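PDB 4CO9: kynurenine formamidase from Bacillus anthracis, which hydrolyses N-formyl-L-kynurenine to L-kynurenine and formate, the second step of tryptophan degradation by the kynurenine pathway, using two zinc ions per subunit. Local coordinates for residues 73-78 with 190-195; 83-88 with 107-112; 125-130 with 147-152. One frame throughout, in Å; residues are numbered along the deposited sequence.

Contact 1. Residues 73-78 with 190-195; sequences LDIQVY and IALPLA
Tyr78 and Ala191 join the two segments through one backbone hydrogen bond, Ala191 N to Tyr78 O at 2.9 Å, which ties the chain around the 3-10 segment 75-77, ahead of strand 81-86, to the chain that follows strand 185-190 of the mixed sheet. The 3-10 turn is introduced by an Asx turn: Asp74 OD1 accepts from Gln76 N, while Asp74 OD2 forms a salt bridge with Arg143. From the loop before strand 81-86, Tyr78 points toward the irregular segment opposite.

Its side chain is held like a plate between two aliphatic groups. Val77 CG1 stands over the centre of one ring face; Pro193 comes to the opposite face, its CD 4.0 Å from the ring centroid and 19° off the normal, a CH-pi contact displaced toward the rim. The proline runs across the tyrosine at about a right angle. CG lies beside the backbone N and anti to the carbonyl carbon (chi1 -60°), which puts the ring where it meets Pro193, and Tyr78 OH is hydrogen-bonded to His172 of strand 172-175, whose ring meets that of Tyr78 nearly perpendicularly.

Leu192 begins by turning away from the 3-10 turn, yet its CD2 branch swings round to lie 4.0 Å from Ile75 CB and 4.2 Å from Tyr78 CB, closing the aliphatic seam beside the ring. All the residues that touch are buried, near the dimer interface: Pro193 O accepts from Arg205 of the second subunit. One polar cost remains, because Ala191 O is buried without a hydrogen-bonding partner in the model and lies obliquely against the tyrosine ring, 3.3 Å from Tyr78 CD1.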
loop_
_atom_site.group_PDB
_atom_site.type_symbol
_atom_site.label_atom_id
_atom_site.label_comp_id
_atom_site.label_asym_id
_atom_site.label_seq_id
_atom_site.Cartn_x
_atom_site.Cartn_y
_atom_site.Cartn_z
ATOM N N LEU C 73 -7.822 11.025 4.514
ATOM C CA LEU C 73 -8.649 9.916 4.960
ATOM C C LEU C 73 -8.087 9.251 6.225
ATOM O O LEU C 73 -6.874 9.090 6.386
ATOM C CB LEU C 73 -8.812 8.876 3.853
ATOM C CG LEU C 73 -9.466 9.368 2.558
ATOM C CD1 LEU C 73 -9.291 8.326 1.463
ATOM C CD2 LEU C 73 -10.936 9.667 2.769
ATOM N N ASP C 74 -9.001 8.845 7.094
ATOM C CA ASP C 74 -8.662 8.237 8.374
ATOM C C ASP C 74 -8.137 6.807 8.179
ATOM O O ASP C 74 -8.871 5.917 7.757
ATOM C CB ASP C 74 -9.920 8.255 9.238
ATOM C CG ASP C 74 -9.722 7.646 10.597
ATOM O OD1 ASP C 74 -8.596 7.246 10.933
ATOM O OD2 ASP C 74 -10.729 7.573 11.331
ATOM N N ILE C 75 -6.874 6.573 8.512
ATOM C CA ILE C 75 -6.290 5.232 8.315
ATOM C C ILE C 75 -6.950 4.114 9.136
ATOM O O ILE C 75 -6.912 2.962 8.705
ATOM C CB ILE C 75 -4.761 5.204 8.530
ATOM C CG1 ILE C 75 -4.393 5.658 9.949
ATOM C CG2 ILE C 75 -4.072 6.054 7.462
ATOM C CD1 ILE C 75 -2.918 5.501 10.260
ATOM N N GLN C 76 -7.598 4.453 10.263
ATOM C CA GLN C 76 -8.264 3.426 11.102
ATOM C C GLN C 76 -9.347 2.709 10.330
ATOM O O GLN C 76 -9.649 1.574 10.635
ATOM C CB GLN C 76 -8.807 4.100 12.403
ATOM C CG GLN C 76 -7.906 5.132 13.166
ATOM C CD GLN C 76 -6.506 4.637 13.482
ATOM O OE1 GLN C 76 -6.305 3.474 13.853
ATOM N NE2 GLN C 76 -5.532 5.519 13.326
ATOM N N VAL C 77 -9.948 3.396 9.362
ATOM C CA VAL C 77 -11.010 2.827 8.565
ATOM C C VAL C 77 -10.551 1.607 7.771
ATOM O O VAL C 77 -11.313 0.644 7.580
ATOM C CB VAL C 77 -11.569 3.883 7.588
ATOM C CG1 VAL C 77 -12.525 3.250 6.586
ATOM C CG2 VAL C 77 -12.298 4.977 8.351
ATOM N N TYR C 78 -9.291 1.630 7.353
ATOM C CA TYR C 78 -8.783 0.642 6.407
ATOM C C TYR C 78 -8.049 -0.546 7.046
ATOM O O TYR C 78 -7.475 -1.359 6.327
ATOM C CB TYR C 78 -7.873 1.341 5.397
ATOM C CG TYR C 78 -8.588 2.398 4.612
ATOM C CD1 TYR C 78 -9.318 2.064 3.478
ATOM C CD2 TYR C 78 -8.584 3.724 5.021
ATOM C CE1 TYR C 78 -10.003 3.032 2.751
ATOM C CE2 TYR C 78 -9.269 4.699 4.309
ATOM C CZ TYR C 78 -9.976 4.345 3.165
ATOM O OH TYR C 78 -10.663 5.304 2.443
ATOM N N ILE C 190 -6.655 -5.558 5.977
ATOM C CA ILE C 190 -5.750 -4.429 5.779
ATOM C C ILE C 190 -5.891 -3.991 4.324
ATOM O O ILE C 190 -5.746 -4.805 3.406
ATOM C CB ILE C 190 -4.283 -4.808 6.028
ATOM C CG1 ILE C 190 -4.098 -5.347 7.460
ATOM C CG2 ILE C 190 -3.378 -3.602 5.793
ATOM C CD1 ILE C 190 -2.762 -6.018 7.679
ATOM N N ALA C 191 -6.148 -2.705 4.111
ATOM C CA ALA C 191 -6.262 -2.167 2.755
ATOM C C ALA C 191 -5.915 -0.679 2.720
ATOM O O ALA C 191 -6.761 0.165 2.441
ATOM C CB ALA C 191 -7.654 -2.416 2.212
ATOM N N LEU C 192 -4.656 -0.367 3.019
ATOM C CA LEU C 192 -4.254 1.002 3.316
ATOM C C LEU C 192 -3.906 1.801 2.067
ATOM O O LEU C 192 -3.130 1.331 1.237
ATOM C CB LEU C 192 -3.036 1.004 4.247
ATOM C CG LEU C 192 -3.311 0.700 5.720
ATOM C CD1 LEU C 192 -2.056 0.167 6.386
ATOM C CD2 LEU C 192 -3.813 1.943 6.435
ATOM N N PRO C 193 -4.443 3.024 1.946
ATOM C CA PRO C 193 -3.989 3.880 0.842
ATOM C C PRO C 193 -2.570 4.363 1.060
ATOM O O PRO C 193 -2.134 4.523 2.208
ATOM C CB PRO C 193 -4.938 5.075 0.876
ATOM C CG PRO C 193 -5.626 5.044 2.191
ATOM C CD PRO C 193 -5.444 3.682 2.806
ATOM N N LEU C 194 -1.863 4.599 -0.037
ATOM C CA LEU C 194 -0.601 5.297 0.015
ATOM C C LEU C 194 -0.841 6.713 0.529
ATOM O O LEU C 194 -1.955 7.233 0.443
ATOM C CB LEU C 194 0.041 5.324 -1.375
ATOM C CG LEU C 194 0.380 3.955 -1.990
ATOM C CD1 LEU C 194 0.990 4.159 -3.370
ATOM C CD2 LEU C 194 1.347 3.183 -1.107
ATOM N N ALA C 195 0.203 7.339 1.066
ATOM C CA ALA C 195 0.072 8.651 1.691
ATOM C C ALA C 195 0.028 9.786 0.654
ATOM O O ALA C 195 0.836 10.691 0.695
ATOM C CB ALA C 195 1.209 8.865 2.676
#

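Contact 2. Residues 83-88 with 107-112; sequences RIIDVS and ERLLLR
Arg83 and Leu109, Ile84 and Leu110, Ile85 and Leu111, and Asp86 and Arg112 pair in succession as parallel beta bridges; the strand axes approach to 4.8 Å, at 26° between their directions. Backbone bonds hold the register and run on past the last pair, where Val87 N reaches Arg112 O.

Shape differs on the two faces. On the one carrying Ile85, the CD1 methyl fills the notch between two leucines, 4.0 Å from Leu109 CD1 and 3.7 Å from Leu111 CD2. The isoleucine can do this because its CG1 stands between backbone N and carbonyl carbon (chi1 62°), bringing the long branch alongside Leu111. Val87 CG2 takes up the next hollow, 3.7 Å from Leu111 CB. On the other face, Ile84 and Leu110 meet through their CD1 methyls at 3.9 Å, and the Arg112 chain bends at chi3 to carry NH2 past Ile84 CG2. In one of two modelled conformers of Asp86, OD2 offers its anti lone pair to Arg112 NH1 from somewhat out of the guanidinium plane, a bent and doubtful bridge; NH1 also pairs with Asp184, while NH2 bonds to Val182 O.

The pair lies in the middle of the mixed sheet: antiparallel strand 185-190 flanks 83-86, parallel strand 144-147 flanks 108-112, and the connection from strand 81-86 to strand 108-112 carries strand 92-93 and short helix 95-98.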
loop_
_atom_site.group_PDB
_atom_site.type_symbol
_atom_site.label_atom_id
_atom_site.label_comp_id
_atom_site.label_asym_id
_atom_site.label_seq_id
_atom_site.Cartn_x
_atom_site.Cartn_y
_atom_site.Cartn_z
ATOM N N ARG C 83 -16.286 -8.367 7.680
ATOM C CA ARG C 83 -17.127 -9.492 7.359
ATOM C C ARG C 83 -17.214 -9.617 5.850
ATOM O O ARG C 83 -17.327 -8.614 5.154
ATOM C CB ARG C 83 -18.527 -9.296 7.945
ATOM C CG ARG C 83 -19.450 -10.392 7.472
ATOM C CD ARG C 83 -19.601 -11.596 8.385
ATOM N NE ARG C 83 -19.690 -11.286 9.812
ATOM C CZ ARG C 83 -20.823 -11.046 10.459
ATOM N NH1 ARG C 83 -21.987 -11.065 9.819
ATOM N NH2 ARG C 83 -20.795 -10.801 11.764
ATOM N N ILE C 84 -17.173 -10.848 5.351
ATOM C CA ILE C 84 -17.324 -11.123 3.933
ATOM C C ILE C 84 -18.593 -11.940 3.678
ATOM O O ILE C 84 -18.826 -12.951 4.348
ATOM C CB ILE C 84 -16.109 -11.894 3.399
ATOM C CG1 ILE C 84 -14.829 -11.104 3.725
ATOM C CG2 ILE C 84 -16.251 -12.164 1.912
ATOM C CD1 ILE C 84 -13.567 -11.698 3.152
ATOM N N ILE C 85 -19.400 -11.487 2.722
ATOM C CA ILE C 85 -20.666 -12.132 2.389
ATOM C C ILE C 85 -20.797 -12.317 0.903
ATOM O O ILE C 85 -20.166 -11.610 0.109
ATOM C CB ILE C 85 -21.905 -11.355 2.907
ATOM C CG1 ILE C 85 -22.004 -9.975 2.278
ATOM C CG2 ILE C 85 -21.878 -11.267 4.432
ATOM C CD1 ILE C 85 -23.270 -9.217 2.633
ATOM N N ASP C 86 -21.631 -13.276 0.538
ATOM C CA ASP C 86 -21.893 -13.597 -0.849
ATOM C C ASP C 86 -23.166 -12.911 -1.332
ATOM O O ASP C 86 -24.248 -13.128 -0.788
ATOM C CB ASP C 86 -21.965 -15.098 -1.087
ATOM C CG ASP C 86 -21.883 -15.444 -2.553
ATOM O OD1 ASP C 86 -22.905 -15.316 -3.253
ATOM O OD2 ASP C 86 -20.775 -15.808 -3.014
ATOM N N VAL C 87 -23.025 -12.108 -2.384
ATOM C CA VAL C 87 -24.159 -11.459 -3.041
ATOM C C VAL C 87 -24.094 -11.718 -4.549
ATOM O O VAL C 87 -24.400 -10.848 -5.355
ATOM C CB VAL C 87 -24.216 -9.961 -2.734
ATOM C CG1 VAL C 87 -24.627 -9.741 -1.283
ATOM C CG2 VAL C 87 -22.878 -9.285 -3.005
ATOM N N SER C 88 -23.720 -12.937 -4.916
ATOM C CA SER C 88 -23.636 -13.329 -6.313
ATOM C C SER C 88 -25.019 -13.443 -6.933
ATOM O O SER C 88 -26.016 -13.566 -6.227
ATOM C CB SER C 88 -22.908 -14.660 -6.452
ATOM O OG SER C 88 -23.544 -15.647 -5.662
ATOM N N GLU C 107 -17.997 -3.598 11.202
ATOM C CA GLU C 107 -17.391 -2.288 10.894
ATOM C C GLU C 107 -16.974 -2.164 9.413
ATOM O O GLU C 107 -16.872 -1.060 8.878
ATOM C CB GLU C 107 -16.161 -2.061 11.788
ATOM C CG GLU C 107 -16.352 -2.058 13.317
ATOM C CD GLU C 107 -15.044 -2.318 14.059
ATOM O OE1 GLU C 107 -13.965 -1.873 13.594
ATOM O OE2 GLU C 107 -15.088 -2.989 15.109
ATOM N N ARG C 108 -16.690 -3.290 8.766
ATOM C CA ARG C 108 -16.209 -3.312 7.379
ATOM C C ARG C 108 -16.862 -4.491 6.692
ATOM O O ARG C 108 -16.929 -5.561 7.273
ATOM C CB ARG C 108 -14.688 -3.478 7.339
ATOM C CG ARG C 108 -13.926 -2.377 8.047
ATOM C CD ARG C 108 -12.449 -2.643 8.260
ATOM N NE ARG C 108 -11.956 -1.584 9.136
ATOM C CZ ARG C 108 -12.140 -1.542 10.452
ATOM N NH1 ARG C 108 -12.745 -2.541 11.101
ATOM N NH2 ARG C 108 -11.692 -0.495 11.134
ATOM N N LEU C 109 -17.336 -4.296 5.465
ATOM C CA LEU C 109 -18.074 -5.333 4.769
ATOM C C LEU C 109 -17.577 -5.490 3.348
ATOM O O LEU C 109 -17.516 -4.511 2.607
ATOM C CB LEU C 109 -19.565 -4.979 4.770
ATOM C CG LEU C 109 -20.520 -5.963 4.113
ATOM C CD1 LEU C 109 -20.559 -7.257 4.914
ATOM C CD2 LEU C 109 -21.918 -5.368 4.030
ATOM N N LEU C 110 -17.176 -6.710 2.991
ATOM C CA LEU C 110 -16.775 -7.035 1.617
ATOM C C LEU C 110 -17.849 -7.870 0.959
ATOM O O LEU C 110 -18.324 -8.856 1.537
ATOM C CB LEU C 110 -15.441 -7.780 1.577
ATOM C CG LEU C 110 -14.281 -7.161 2.347
ATOM C CD1 LEU C 110 -13.006 -7.965 2.190
ATOM C CD2 LEU C 110 -14.044 -5.714 1.936
ATOM N N LEU C 111 -18.215 -7.480 -0.258
ATOM C CA LEU C 111 -19.266 -8.122 -1.027
ATOM C C LEU C 111 -18.676 -8.926 -2.179
ATOM O O LEU C 111 -18.040 -8.362 -3.071
ATOM C CB LEU C 111 -20.224 -7.066 -1.580
ATOM C CG LEU C 111 -20.817 -6.053 -0.610
ATOM C CD1 LEU C 111 -21.782 -5.121 -1.332
ATOM C CD2 LEU C 111 -21.538 -6.758 0.522
ATOM N N ARG C 112 -18.873 -10.245 -2.143
ATOM C CA ARG C 112 -18.512 -11.114 -3.249
ATOM C C ARG C 112 -19.679 -11.210 -4.230
ATOM O O ARG C 112 -20.683 -11.862 -3.942
ATOM C CB ARG C 112 -18.138 -12.529 -2.766
ATOM C CG ARG C 112 -17.467 -13.364 -3.848
ATOM C CD ARG C 112 -17.352 -14.863 -3.548
ATOM N NE ARG C 112 -16.623 -15.150 -2.312
ATOM C CZ ARG C 112 -17.201 -15.269 -1.122
ATOM N NH1 ARG C 112 -18.530 -15.175 -0.993
ATOM N NH2 ARG C 112 -16.457 -15.495 -0.057
#

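Contact 3. Residues 125-130 with 147-152; sequences IIPHLR and VDVPSV
A buried meeting of two nearly irregular segments, part hydrophobic and part water-bridged, joins residues 125-130 to the loop that leaves parallel strand 144-147 of the mixed sheet on its way to helix 161-168. This loop borders the binuclear zinc site: the Ser151 side chain lies about 4 Å from a zinc ion, and about 3 Å from the side chain of the zinc ligand His163. Ser151 OG itself bonds to Asp153 N, and Val152 N makes a weak hydrogen bond to the bridging ligand Glu175. The opposing segment includes strand 128-129, which pairs in parallel with strand 92-93.

Ile126 and Leu129 carry most of the apolar part. Ile126 sets CG1 between its backbone N and carbonyl carbon (chi1 63°), spreading its branches over Val149 and Ser151: CG2 rests 4.0 Å from Val149 CG1, whereas CD1 reaches on to Ser151 and comes as close as 3.2 Å to Ser151 O, a tight fit. At the other end Leu129 slants across Val152, with its CD1 3.7 Å from Val152 CG1 and a looser touch on Val147 CG1. Helix 161-168 also packs on Val152, through Ala162, His163 and Leu166.

At the Leu129 end the backbones make one direct bond, Leu129 N to Val152 O at 2.9 Å. Where two carbonyls confront each other instead, a water supplies both protons, donating to Pro127 O and to Ser151 O, each at 2.8 Å.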
loop_
_atom_site.group_PDB
_atom_site.type_symbol
_atom_site.label_atom_id
_atom_site.label_comp_id
_atom_site.label_asym_id
_atom_site.label_seq_id
_atom_site.Cartn_x
_atom_site.Cartn_y
_atom_site.Cartn_z
ATOM N N ILE C 125 -20.680 -5.009 -17.998
ATOM C CA ILE C 125 -21.707 -4.694 -17.008
ATOM C C ILE C 125 -21.298 -5.294 -15.665
ATOM O O ILE C 125 -20.661 -6.342 -15.624
ATOM C CB ILE C 125 -23.093 -5.255 -17.435
ATOM C CG1 ILE C 125 -24.194 -4.795 -16.476
ATOM C CG2 ILE C 125 -23.077 -6.773 -17.510
ATOM C CD1 ILE C 125 -25.596 -5.078 -16.983
ATOM N N ILE C 126 -21.663 -4.627 -14.576
ATOM C CA ILE C 126 -21.445 -5.173 -13.232
ATOM C C ILE C 126 -22.683 -4.978 -12.371
ATOM O O ILE C 126 -23.537 -4.159 -12.692
ATOM C CB ILE C 126 -20.253 -4.489 -12.525
ATOM C CG1 ILE C 126 -20.538 -2.989 -12.328
ATOM C CG2 ILE C 126 -18.969 -4.732 -13.316
ATOM C CD1 ILE C 126 -19.550 -2.272 -11.427
ATOM N N PRO C 127 -22.777 -5.720 -11.260
ATOM C CA PRO C 127 -23.805 -5.403 -10.285
ATOM C C PRO C 127 -23.408 -4.149 -9.542
ATOM O O PRO C 127 -22.273 -4.045 -9.096
ATOM C CB PRO C 127 -23.789 -6.611 -9.338
ATOM C CG PRO C 127 -23.008 -7.659 -10.044
ATOM C CD PRO C 127 -22.005 -6.899 -10.850
ATOM N N HIS C 128 -24.325 -3.202 -9.408
ATOM C CA HIS C 128 -24.031 -1.970 -8.688
ATOM C C HIS C 128 -24.703 -2.007 -7.321
ATOM O O HIS C 128 -25.521 -2.882 -7.057
ATOM C CB HIS C 128 -24.493 -0.760 -9.487
ATOM C CG HIS C 128 -25.958 -0.763 -9.790
ATOM N ND1 HIS C 128 -26.494 -1.459 -10.852
ATOM C CD2 HIS C 128 -26.996 -0.153 -9.174
ATOM C CE1 HIS C 128 -27.801 -1.263 -10.886
ATOM N NE2 HIS C 128 -28.132 -0.485 -9.873
ATOM N N LEU C 129 -24.349 -1.053 -6.474
ATOM C CA LEU C 129 -24.989 -0.854 -5.186
ATOM C C LEU C 129 -26.031 0.251 -5.314
ATOM O O LEU C 129 -25.776 1.284 -5.932
ATOM C CB LEU C 129 -23.959 -0.447 -4.133
ATOM C CG LEU C 129 -22.700 -1.311 -4.071
ATOM C CD1 LEU C 129 -21.856 -0.881 -2.886
ATOM C CD2 LEU C 129 -23.045 -2.794 -3.982
ATOM N N ARG C 130 -27.208 0.027 -4.756
ATOM C CA ARG C 130 -28.260 1.034 -4.797
ATOM C C ARG C 130 -28.074 2.008 -3.648
ATOM O O ARG C 130 -27.573 1.635 -2.591
ATOM C CB ARG C 130 -29.634 0.360 -4.755
ATOM C CG ARG C 130 -29.870 -0.589 -5.920
ATOM C CD ARG C 130 -31.344 -0.877 -6.131
ATOM N NE ARG C 130 -31.947 -1.496 -4.954
ATOM C CZ ARG C 130 -31.846 -2.784 -4.641
ATOM N NH1 ARG C 130 -31.164 -3.628 -5.405
ATOM N NH2 ARG C 130 -32.435 -3.235 -3.538
ATOM N N VAL C 147 -16.031 -4.127 -2.819
ATOM C CA VAL C 147 -16.639 -4.939 -3.856
ATOM C C VAL C 147 -15.592 -5.590 -4.762
ATOM O O VAL C 147 -14.502 -5.035 -4.963
ATOM C CB VAL C 147 -17.639 -4.126 -4.713
ATOM C CG1 VAL C 147 -18.817 -3.699 -3.862
ATOM C CG2 VAL C 147 -16.977 -2.918 -5.357
ATOM N N ASP C 148 -15.925 -6.759 -5.309
ATOM C CA ASP C 148 -15.011 -7.474 -6.204
ATOM C C ASP C 148 -15.200 -7.102 -7.671
ATOM O O ASP C 148 -14.972 -7.923 -8.560
ATOM C CB ASP C 148 -15.123 -8.990 -6.003
ATOM C CG ASP C 148 -16.509 -9.531 -6.301
ATOM O OD1 ASP C 148 -17.447 -8.730 -6.504
ATOM O OD2 ASP C 148 -16.668 -10.773 -6.298
ATOM N N VAL C 149 -15.605 -5.857 -7.914
ATOM C CA VAL C 149 -15.759 -5.291 -9.251
ATOM C C VAL C 149 -15.207 -3.850 -9.238
ATOM O O VAL C 149 -14.892 -3.322 -8.175
ATOM C CB VAL C 149 -17.232 -5.306 -9.709
ATOM C CG1 VAL C 149 -17.644 -6.713 -10.099
ATOM C CG2 VAL C 149 -18.142 -4.770 -8.612
ATOM N N PRO C 150 -15.047 -3.221 -10.416
ATOM C CA PRO C 150 -14.339 -1.918 -10.452
ATOM C C PRO C 150 -15.096 -0.731 -9.899
ATOM O O PRO C 150 -14.493 0.319 -9.692
ATOM C CB PRO C 150 -14.089 -1.692 -11.943
ATOM C CG PRO C 150 -14.156 -3.040 -12.554
ATOM C CD PRO C 150 -15.175 -3.799 -11.763
ATOM N N SER C 151 -16.398 -0.871 -9.693
ATOM C CA SER C 151 -17.198 0.248 -9.253
ATOM C C SER C 151 -18.359 -0.170 -8.355
ATOM O O SER C 151 -18.822 -1.312 -8.410
ATOM C CB SER C 151 -17.736 1.008 -10.455
ATOM O OG SER C 151 -18.286 2.255 -10.044
ATOM N N VAL C 152 -18.799 0.770 -7.527
ATOM C CA VAL C 152 -20.046 0.618 -6.758
ATOM C C VAL C 152 -21.258 1.177 -7.518
ATOM O O VAL C 152 -22.392 0.965 -7.099
ATOM C CB VAL C 152 -19.962 1.275 -5.364
ATOM C CG1 VAL C 152 -18.886 0.601 -4.526
ATOM C CG2 VAL C 152 -19.724 2.777 -5.466
HETATM O O HOH W 1 -20.724 -2.815 -7.100
#

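How the contacts relate
All three contacts are buried, but they show how chemistry follows position in a fold. Contact 2 lies within the sheet and relies on repeated backbone pairing; contacts 1 and 3 involve mostly irregular chain, with a single direct backbone bond each, and side chains or water do the rest. Contact 1 lies toward the second subunit, contact 3 beside the zinc ions, on opposite sides of the chain's centre and without touching. Contact 2 meets both: Arg108 binds the carbonyls of Gln76 and Val77 in contact 1, and Leu111 packs on Leu129 and Val147 of contact 3. Aromatic packing thus marks contact 1, parallel strand pairing and interlocked aliphatic side chains contact 2, and bridging water contact 3.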